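Local coordinates for glycosyl hydrolase family 2, TIM barrel domain protein (Parabacteroides merdae ATCC 43184, PDB 6DXU) that probably hydrolyses beta-glucuronide conjugates, releasing glucuronic acid, as a family 2 glycoside hydrolase of a human gut bacterium, at residues D[527-532]-D[565-570]; D[200-205]-D[290-295]; D[88-93]-D[169-174]. All coordinates share one frame; numbering follows the deposited sequence.

The three contacts sample separate regions of one chain. Interaction 3 lies in the sugar-binding domain beside a sodium ion that Asp173 helps to bind, interaction 2 between the two sheets of the following beta-sandwich, and interaction 1 in the TIM barrel domain, where a loop packs on helix 565-579. Centres of interactions 1 and 2 are about 61 Å apart, on opposite sides of the chain's centre; that of interaction 3 lies about 41 Å from the first and about 38 Å from the second. In interaction 1 the Leu532 side chain is about 10 Å from bicine in a pocket including Arg523 and Asp562; that of Leu290 in interaction 2 is about 14 Å from another bicine.

Interaction 1 (D[527-532]-D[565-570]); sequences DAFYNL and ESYVVR
Ala528, Phe529 and Leu532 meet Tyr567 where a loop of two successive type I turns, 527-530 and 529-532, packs against the first turns of helix 565-579, which lies between strands 512-513 and 587-589 of the TIM barrel domain. Ala528 sits against the helix backbone, its CB 3.6 Å from Tyr567 N. The CD1-CE1 side of the Tyr567 ring receives both other partners: Phe529 CE1 comes to its edge, 3.5 Å from Tyr567 CE1, while Leu532 CD1 reaches the same Tyr567 CE1 obliquely at 3.6 Å. The ring planes of Phe529 and Tyr567 are 81° apart. With chi1 of Tyr567 at 177°, CG lies opposite the backbone N, which brings CD1 and CE1 to Phe529 and Leu532, and its OH bonds to Gly487 O. Phe529 CE2 touches the aliphatic part of Arg570, 3.8 Å from CD, whose guanidinium goes on to a salt bridge with Glu657. Further out, Ser566 OG is bonded to Tyr641 OH and Ser525 N, tying the helix start to the chain just ahead of residues 527-532. The loop itself is shaped by an Asx turn: Phe529 N donates to Asp527 OD1 at 3.1 Å, arriving 49° above the carboxylate plane.

Interaction 2 (D[200-205]-D[290-295]); sequences PEVSFE and LTVKTP
Val202 and Phe204 face Val292 and Leu290 across two roughly antiparallel segments, with 7.3 Å between Val202 CA and Val292 CA, too wide for paired strands. The segments belong to separate sheets, the two layers of a beta-sandwich: strand 203-213 edges a three-stranded sheet, strand 286-294 lies within a four-stranded one. Phe204 sends the far end of its ring between its two partners. Its CZ stands 3.7 Å from Leu290 CB, and CE1 lies 3.8 Å from Val292 CG1. Leu290 CD1 rides over one ring face, 4.2 Å above the plane and displaced toward the rim, while Phe228 meets the same ring from strand 219-229. Val292 splits its branches: chi1 of 48° sets CG1 between the backbone N and carbonyl carbon, facing Phe204, and CG2 turns to Val202 CG1 at 3.8 Å. Were Phe204 an alanine, a gap between the sheets would probably open, with Leu290 CB and Val292 CG1 losing their aromatic neighbour. A water donates to Glu201 OE2 and weakly reaches Thr294 OG1, and the NE2 of Gln297 bonds to both Val202 O and Val292 O.

Interaction 3 (D[88-93]-D[169-174]); sequences EGPGWY and DNSRDL. With NA (sodium ion), chain O.
Glu88 and Arg172 join the chain leading into strand 90-97 to the loop that follows strand 162-169, two antiparallel neighbours in the six-stranded sheet of the sugar-binding domain. Pro90 and Asp169 form a non-hydrogen-bonded pair, their CA atoms 4.0 Å apart and their side chains side by side, pointing the same way. Beyond this pair the side chains cross. Glu88 crosses Asn170 at about a right angle and meets Arg172 obliquely, with carboxylate and guanidinium planes 79° apart. Their salt bridge is made by one bond, Arg172 NH1 to the syn lone pair of Glu88 OE1, at 3.0 Å and 19° out of the guanidinium plane. The arginine bends at chi3, and its NE is paired with Glu49 of the second subunit, so the same guanidinium links this loop to the subunit interface. The end of Asn170 reaches toward Gly89: chi1 of 69° places its amide between backbone N and carbonyl carbon, and OD1 takes Gly89 N at 2.9 Å. Asn170 N returns a bond to Gly89 O at 3.1 Å, so side chain and backbone together grip the glycine. The amide is fixed at its other end too, where ND2 bonds to Tyr87 O and Ile186 O. Asp169 shapes the turn: its OD1 accepts from Ser171 N at 2.9 Å, an Asx turn, while OD2 pairs with Arg167. A water donates to Glu88 O at 2.8 Å and accepts from Arg172 N, extending the link between the segments. One residue on, the loop turns to the metal. Sodium is bound by the carbonyl oxygens of Asp173, Met176 and Pro178 and by two waters, one of which accepts from Asp173 N; Asp173 O lies 2.4 Å from the ion.

Interaction 1 (D[527-532]-D[565-570])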
loop_
_atom_site.group_PDB
_atom_site.type_symbol
_atom_site.label_atom_id
_atom_site.label_comp_id
_atom_site.label_asym_id
_atom_site.label_seq_id
_atom_site.Cartn_x
_atom_site.Cartn_y
_atom_site.Cartn_z
ATOM N N ASP D 527 33.572 52.828 20.785
ATOM C CA ASP D 527 33.076 52.354 22.085
ATOM C C ASP D 527 32.154 51.147 21.890
ATOM O O ASP D 527 30.942 51.303 21.688
ATOM C CB ASP D 527 32.361 53.471 22.837
ATOM C CG ASP D 527 31.948 53.059 24.243
ATOM O OD1 ASP D 527 32.237 51.908 24.659
ATOM O OD2 ASP D 527 31.326 53.895 24.933
ATOM N N ALA D 528 32.717 49.944 22.022
ATOM C CA ALA D 528 31.939 48.727 21.801
ATOM C C ALA D 528 30.835 48.542 22.831
ATOM O O ALA D 528 29.878 47.800 22.576
ATOM C CB ALA D 528 32.861 47.506 21.831
ATOM N N PHE D 529 30.936 49.195 23.984
ATOM C CA PHE D 529 29.988 49.006 25.070
ATOM C C PHE D 529 28.998 50.154 25.167
ATOM O O PHE D 529 28.287 50.264 26.172
ATOM C CB PHE D 529 30.745 48.846 26.389
ATOM C CG PHE D 529 31.725 47.713 26.378
ATOM C CD1 PHE D 529 31.288 46.402 26.332
ATOM C CD2 PHE D 529 33.087 47.960 26.407
ATOM C CE1 PHE D 529 32.194 45.357 26.312
ATOM C CE2 PHE D 529 33.999 46.914 26.389
ATOM C CZ PHE D 529 33.549 45.610 26.340
ATOM N N TYR D 530 28.844 50.926 24.089
ATOM C CA TYR D 530 28.153 52.207 24.175
ATOM C C TYR D 530 26.717 52.036 24.659
ATOM O O TYR D 530 26.241 52.805 25.503
ATOM C CB TYR D 530 28.189 52.866 22.796
ATOM C CG TYR D 530 27.764 54.317 22.716
ATOM C CD1 TYR D 530 26.640 54.695 21.982
ATOM C CD2 TYR D 530 28.494 55.311 23.355
ATOM C CE1 TYR D 530 26.261 56.032 21.885
ATOM C CE2 TYR D 530 28.124 56.647 23.266
ATOM C CZ TYR D 530 27.010 57.001 22.535
ATOM O OH TYR D 530 26.655 58.330 22.455
ATOM N N ASN D 531 26.012 51.038 24.138
ATOM C CA ASN D 531 24.651 50.745 24.566
ATOM C C ASN D 531 24.564 49.510 25.458
ATOM O O ASN D 531 23.479 48.940 25.603
ATOM C CB ASN D 531 23.745 50.599 23.342
ATOM C CG ASN D 531 23.594 51.902 22.589
ATOM O OD1 ASN D 531 23.319 52.941 23.190
ATOM N ND2 ASN D 531 23.812 51.867 21.281
ATOM N N LEU D 532 25.681 49.079 26.054
ATOM C CA LEU D 532 25.723 47.829 26.806
ATOM C C LEU D 532 26.054 48.026 28.279
ATOM O O LEU D 532 26.344 47.049 28.972
ATOM C CB LEU D 532 26.747 46.880 26.181
ATOM C CG LEU D 532 26.508 46.576 24.708
ATOM C CD1 LEU D 532 27.577 45.637 24.181
ATOM C CD2 LEU D 532 25.132 45.955 24.567
ATOM N N GLU D 565 32.909 44.250 15.111
ATOM C CA GLU D 565 34.019 43.371 15.439
ATOM C C GLU D 565 34.671 43.769 16.756
ATOM O O GLU D 565 35.282 42.929 17.416
ATOM C CB GLU D 565 35.053 43.396 14.327
ATOM C CG GLU D 565 34.505 43.045 12.977
ATOM C CD GLU D 565 35.599 42.540 12.068
ATOM O OE1 GLU D 565 35.695 42.985 10.901
ATOM O OE2 GLU D 565 36.378 41.699 12.533
ATOM N N SER D 566 34.565 45.047 17.135
ATOM C CA SER D 566 35.264 45.542 18.317
ATOM C C SER D 566 34.753 44.876 19.585
ATOM O O SER D 566 35.538 44.571 20.491
ATOM C CB SER D 566 35.117 47.064 18.401
ATOM O OG SER D 566 35.387 47.660 17.132
ATOM N N TYR D 567 33.445 44.640 19.665
ATOM C CA TYR D 567 32.883 43.970 20.833
ATOM C C TYR D 567 33.294 42.500 20.883
ATOM O O TYR D 567 33.726 42.005 21.931
ATOM C CB TYR D 567 31.362 44.100 20.833
ATOM C CG TYR D 567 30.710 43.373 21.991
ATOM C CD1 TYR D 567 30.781 43.884 23.279
ATOM C CD2 TYR D 567 30.053 42.159 21.799
ATOM C CE1 TYR D 567 30.198 43.222 24.349
ATOM C CE2 TYR D 567 29.468 41.482 22.869
ATOM C CZ TYR D 567 29.554 42.023 24.144
ATOM O OH TYR D 567 28.990 41.370 25.220
ATOM N N VAL D 568 33.168 41.778 19.762
ATOM C CA VAL D 568 33.414 40.339 19.835
ATOM C C VAL D 568 34.895 40.058 20.065
ATOM O O VAL D 568 35.250 39.054 20.696
ATOM C CB VAL D 568 32.865 39.593 18.599
ATOM C CG1 VAL D 568 33.794 39.712 17.419
ATOM C CG2 VAL D 568 32.636 38.117 18.950
ATOM N N VAL D 569 35.780 40.930 19.588
ATOM C CA VAL D 569 37.198 40.756 19.869
ATOM C C VAL D 569 37.442 40.810 21.371
ATOM O O VAL D 569 38.213 40.016 21.920
ATOM C CB VAL D 569 38.020 41.812 19.105
ATOM C CG1 VAL D 569 39.380 42.021 19.757
ATOM C CG2 VAL D 569 38.195 41.369 17.654
ATOM N N ARG D 570 36.766 41.730 22.059
ATOM C CA ARG D 570 36.936 41.823 23.505
ATOM C C ARG D 570 36.283 40.647 24.215
ATOM O O ARG D 570 36.785 40.183 25.246
ATOM C CB ARG D 570 36.373 43.149 24.014
ATOM C CG ARG D 570 37.213 44.343 23.550
ATOM C CD ARG D 570 36.634 45.676 23.985
ATOM N NE ARG D 570 37.538 46.764 23.598
ATOM C CZ ARG D 570 38.336 47.420 24.438
ATOM N NH1 ARG D 570 38.349 47.123 25.734
ATOM N NH2 ARG D 570 39.119 48.387 23.978
#

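Interaction 2 (D[200-205]-D[290-295])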
loop_
_atom_site.group_PDB
_atom_site.type_symbol
_atom_site.label_atom_id
_atom_site.label_comp_id
_atom_site.label_asym_id
_atom_site.label_seq_id
_atom_site.Cartn_x
_atom_site.Cartn_y
_atom_site.Cartn_z
ATOM N N PRO D 200 36.131 -4.726 -9.232
ATOM C CA PRO D 200 36.215 -6.086 -9.781
ATOM C C PRO D 200 35.125 -6.961 -9.179
ATOM O O PRO D 200 34.295 -6.466 -8.411
ATOM C CB PRO D 200 37.613 -6.547 -9.353
ATOM C CG PRO D 200 37.824 -5.840 -8.037
ATOM C CD PRO D 200 37.130 -4.491 -8.174
ATOM N N GLU D 201 35.136 -8.258 -9.493
ATOM C CA GLU D 201 34.112 -9.171 -8.979
ATOM C C GLU D 201 34.059 -9.165 -7.458
ATOM O O GLU D 201 32.972 -9.147 -6.869
ATOM C CB GLU D 201 34.373 -10.589 -9.484
ATOM C CG GLU D 201 33.967 -10.807 -10.924
ATOM C CD GLU D 201 34.368 -12.189 -11.431
ATOM O OE1 GLU D 201 33.571 -12.790 -12.177
ATOM O OE2 GLU D 201 35.458 -12.685 -11.055
ATOM N N VAL D 202 35.213 -9.199 -6.803
ATOM C CA VAL D 202 35.274 -9.298 -5.349
ATOM C C VAL D 202 35.931 -8.040 -4.821
ATOM O O VAL D 202 37.058 -7.720 -5.213
ATOM C CB VAL D 202 36.048 -10.542 -4.885
ATOM C CG1 VAL D 202 36.020 -10.622 -3.364
ATOM C CG2 VAL D 202 35.461 -11.801 -5.503
ATOM N N SER D 203 35.249 -7.350 -3.911
ATOM C CA SER D 203 35.800 -6.144 -3.314
ATOM C C SER D 203 35.394 -6.104 -1.845
ATOM O O SER D 203 34.803 -7.050 -1.312
ATOM C CB SER D 203 35.340 -4.891 -4.071
ATOM O OG SER D 203 33.929 -4.805 -4.105
ATOM N N PHE D 204 35.734 -5.003 -1.185
ATOM C CA PHE D 204 35.440 -4.805 0.227
ATOM C C PHE D 204 34.264 -3.845 0.354
ATOM O O PHE D 204 34.314 -2.720 -0.155
ATOM C CB PHE D 204 36.664 -4.260 0.962
ATOM C CG PHE D 204 37.882 -5.154 0.870
ATOM C CD1 PHE D 204 38.961 -4.806 0.068
ATOM C CD2 PHE D 204 37.943 -6.333 1.587
ATOM C CE1 PHE D 204 40.080 -5.628 -0.023
ATOM C CE2 PHE D 204 39.048 -7.155 1.507
ATOM C CZ PHE D 204 40.126 -6.800 0.698
ATOM N N GLU D 205 33.206 -4.299 1.026
ATOM C CA GLU D 205 32.063 -3.449 1.332
ATOM C C GLU D 205 32.317 -2.570 2.550
ATOM O O GLU D 205 31.897 -1.408 2.578
ATOM C CB GLU D 205 30.822 -4.321 1.563
ATOM C CG GLU D 205 29.572 -3.542 1.918
ATOM C CD GLU D 205 28.322 -4.406 1.918
ATOM O OE1 GLU D 205 28.446 -5.647 2.000
ATOM O OE2 GLU D 205 27.210 -3.836 1.861
ATOM N N LEU D 290 44.900 -3.606 2.031
ATOM C CA LEU D 290 44.239 -4.894 1.848
ATOM C C LEU D 290 44.190 -5.219 0.364
ATOM O O LEU D 290 43.812 -4.366 -0.448
ATOM C CB LEU D 290 42.813 -4.884 2.416
ATOM C CG LEU D 290 42.641 -4.567 3.898
ATOM C CD1 LEU D 290 41.200 -4.816 4.353
ATOM C CD2 LEU D 290 43.597 -5.390 4.710
ATOM N N THR D 291 44.549 -6.456 0.018
ATOM C CA THR D 291 44.529 -6.927 -1.362
ATOM C C THR D 291 43.691 -8.191 -1.449
ATOM O O THR D 291 43.848 -9.095 -0.627
ATOM C CB THR D 291 45.947 -7.206 -1.866
ATOM O OG1 THR D 291 46.692 -5.986 -1.853
ATOM C CG2 THR D 291 45.925 -7.764 -3.276
ATOM N N VAL D 292 42.788 -8.256 -2.419
ATOM C CA VAL D 292 42.023 -9.475 -2.643
ATOM C C VAL D 292 42.307 -9.950 -4.064
ATOM O O VAL D 292 42.043 -9.232 -5.040
ATOM C CB VAL D 292 40.521 -9.279 -2.364
ATOM C CG1 VAL D 292 40.002 -8.034 -3.022
ATOM C CG2 VAL D 292 39.740 -10.523 -2.782
ATOM N N LYS D 293 42.839 -11.163 -4.175
ATOM C CA LYS D 293 43.298 -11.737 -5.433
ATOM C C LYS D 293 42.519 -13.004 -5.763
ATOM O O LYS D 293 42.286 -13.846 -4.894
ATOM C CB LYS D 293 44.791 -12.102 -5.378
ATOM C CG LYS D 293 45.762 -10.935 -5.434
ATOM C CD LYS D 293 47.216 -11.432 -5.528
ATOM N N THR D 294 42.151 -13.135 -7.031
ATOM C CA THR D 294 41.628 -14.344 -7.654
ATOM C C THR D 294 42.414 -14.561 -8.942
ATOM O O THR D 294 43.263 -13.725 -9.285
ATOM C CB THR D 294 40.138 -14.199 -7.970
ATOM O OG1 THR D 294 39.997 -13.357 -9.121
ATOM C CG2 THR D 294 39.382 -13.604 -6.796
ATOM N N PRO D 295 42.185 -15.653 -9.681
ATOM C CA PRO D 295 42.798 -15.757 -11.016
ATOM C C PRO D 295 42.454 -14.607 -11.942
ATOM O O PRO D 295 43.190 -14.370 -12.905
ATOM C CB PRO D 295 42.243 -17.083 -11.548
ATOM C CG PRO D 295 42.040 -17.895 -10.323
ATOM C CD PRO D 295 41.582 -16.935 -9.262
HETATM O O HOH W 1 37.742 -11.212 -10.361
#

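Interaction 3 (D[88-93]-D[169-174])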
loop_
_atom_site.group_PDB
_atom_site.type_symbol
_atom_site.label_atom_id
_atom_site.label_comp_id
_atom_site.label_asym_id
_atom_site.label_seq_id
_atom_site.Cartn_x
_atom_site.Cartn_y
_atom_site.Cartn_z
ATOM N N GLU D 88 12.903 24.945 -0.865
ATOM C CA GLU D 88 12.821 23.622 -0.260
ATOM C C GLU D 88 11.821 22.822 -1.089
ATOM O O GLU D 88 10.605 23.003 -0.969
ATOM C CB GLU D 88 12.409 23.734 1.203
ATOM C CG GLU D 88 13.511 24.348 2.084
ATOM C CD GLU D 88 13.126 24.348 3.556
ATOM O OE1 GLU D 88 12.491 25.330 4.022
ATOM O OE2 GLU D 88 13.432 23.341 4.226
ATOM N N GLY D 89 12.325 21.941 -1.946
ATOM C CA GLY D 89 11.457 21.228 -2.847
ATOM C C GLY D 89 12.269 20.279 -3.702
ATOM O O GLY D 89 13.457 20.062 -3.465
ATOM N N PRO D 90 11.634 19.680 -4.697
ATOM C CA PRO D 90 12.345 18.738 -5.563
ATOM C C PRO D 90 13.124 19.432 -6.675
ATOM O O PRO D 90 12.841 20.557 -7.090
ATOM C CB PRO D 90 11.214 17.873 -6.143
ATOM C CG PRO D 90 10.013 18.773 -6.124
ATOM C CD PRO D 90 10.172 19.651 -4.904
ATOM N N GLY D 91 14.142 18.729 -7.145
ATOM C CA GLY D 91 14.895 19.167 -8.303
ATOM C C GLY D 91 15.550 17.960 -8.920
ATOM O O GLY D 91 15.737 16.932 -8.260
ATOM N N TRP D 92 15.890 18.080 -10.194
ATOM C CA TRP D 92 16.399 16.942 -10.941
ATOM C C TRP D 92 17.774 17.235 -11.529
ATOM O O TRP D 92 18.078 18.371 -11.890
ATOM C CB TRP D 92 15.455 16.581 -12.061
ATOM C CG TRP D 92 14.230 15.820 -11.619
ATOM C CD1 TRP D 92 13.083 16.341 -11.076
ATOM C CD2 TRP D 92 14.030 14.407 -11.711
ATOM N NE1 TRP D 92 12.170 15.328 -10.830
ATOM C CE2 TRP D 92 12.726 14.133 -11.225
ATOM C CE3 TRP D 92 14.818 13.343 -12.180
ATOM C CZ2 TRP D 92 12.209 12.847 -11.174
ATOM C CZ3 TRP D 92 14.290 12.061 -12.133
ATOM C CH2 TRP D 92 13.003 11.826 -11.630
ATOM N N TYR D 93 18.585 16.182 -11.662
ATOM C CA TYR D 93 19.853 16.243 -12.380
ATOM C C TYR D 93 19.850 15.162 -13.448
ATOM O O TYR D 93 19.326 14.077 -13.228
ATOM C CB TYR D 93 21.060 16.000 -11.441
ATOM C CG TYR D 93 21.206 17.004 -10.326
ATOM C CD1 TYR D 93 21.996 18.132 -10.487
ATOM C CD2 TYR D 93 20.575 16.807 -9.104
ATOM C CE1 TYR D 93 22.144 19.063 -9.460
ATOM C CE2 TYR D 93 20.713 17.718 -8.070
ATOM C CZ TYR D 93 21.509 18.843 -8.253
ATOM O OH TYR D 93 21.665 19.762 -7.242
ATOM N N ASP D 169 15.407 16.125 -3.186
ATOM C CA ASP D 169 14.228 16.778 -2.636
ATOM C C ASP D 169 14.562 17.257 -1.233
ATOM O O ASP D 169 14.857 16.445 -0.350
ATOM C CB ASP D 169 13.044 15.786 -2.643
ATOM C CG ASP D 169 11.708 16.422 -2.267
ATOM O OD1 ASP D 169 11.660 17.609 -1.929
ATOM O OD2 ASP D 169 10.678 15.707 -2.321
ATOM N N ASN D 170 14.549 18.565 -1.025
ATOM C CA ASN D 170 14.673 19.108 0.321
ATOM C C ASN D 170 13.385 19.797 0.751
ATOM O O ASN D 170 13.425 20.793 1.470
ATOM C CB ASN D 170 15.885 20.045 0.445
ATOM C CG ASN D 170 15.718 21.354 -0.325
ATOM O OD1 ASN D 170 15.089 21.390 -1.383
ATOM N ND2 ASN D 170 16.313 22.433 0.193
ATOM N N SER D 171 12.233 19.274 0.313
ATOM C CA SER D 171 10.961 19.761 0.825
ATOM C C SER D 171 10.990 19.746 2.344
ATOM O O SER D 171 11.596 18.860 2.961
ATOM C CB SER D 171 9.790 18.885 0.334
ATOM O OG SER D 171 9.677 18.909 -1.081
ATOM N N ARG D 172 10.344 20.741 2.943
ATOM C CA ARG D 172 10.115 20.723 4.378
ATOM C C ARG D 172 9.372 19.446 4.753
ATOM O O ARG D 172 8.489 18.990 4.021
ATOM C CB ARG D 172 9.295 21.949 4.793
ATOM C CG ARG D 172 9.975 23.262 4.512
ATOM C CD ARG D 172 9.041 24.418 4.782
ATOM N NE ARG D 172 8.898 24.705 6.212
ATOM C CZ ARG D 172 9.717 25.484 6.910
ATOM N NH1 ARG D 172 10.775 26.049 6.328
ATOM N NH2 ARG D 172 9.463 25.717 8.193
ATOM N N ASP D 173 9.735 18.857 5.891
ATOM C CA ASP D 173 9.105 17.605 6.310
ATOM C C ASP D 173 9.262 17.493 7.820
ATOM O O ASP D 173 10.375 17.292 8.308
ATOM C CB ASP D 173 9.752 16.430 5.586
ATOM C CG ASP D 173 9.097 15.096 5.898
ATOM O OD1 ASP D 173 8.230 15.018 6.803
ATOM O OD2 ASP D 173 9.486 14.116 5.223
ATOM N N LEU D 174 8.156 17.627 8.551
ATOM C CA LEU D 174 8.223 17.542 10.006
ATOM C C LEU D 174 8.644 16.157 10.487
ATOM O O LEU D 174 9.133 16.027 11.617
ATOM C CB LEU D 174 6.857 17.912 10.604
ATOM C CG LEU D 174 6.498 19.389 10.366
ATOM C CD1 LEU D 174 5.016 19.640 10.689
ATOM C CD2 LEU D 174 7.415 20.310 11.181
HETATM NA NA NA O . 12.363 18.352 9.020
HETATM O O HOH W 2 8.873 22.518 1.187
HETATM O O HOH W 3 12.435 19.546 6.975
HETATM O O HOH W 4 11.096 20.059 10.218
#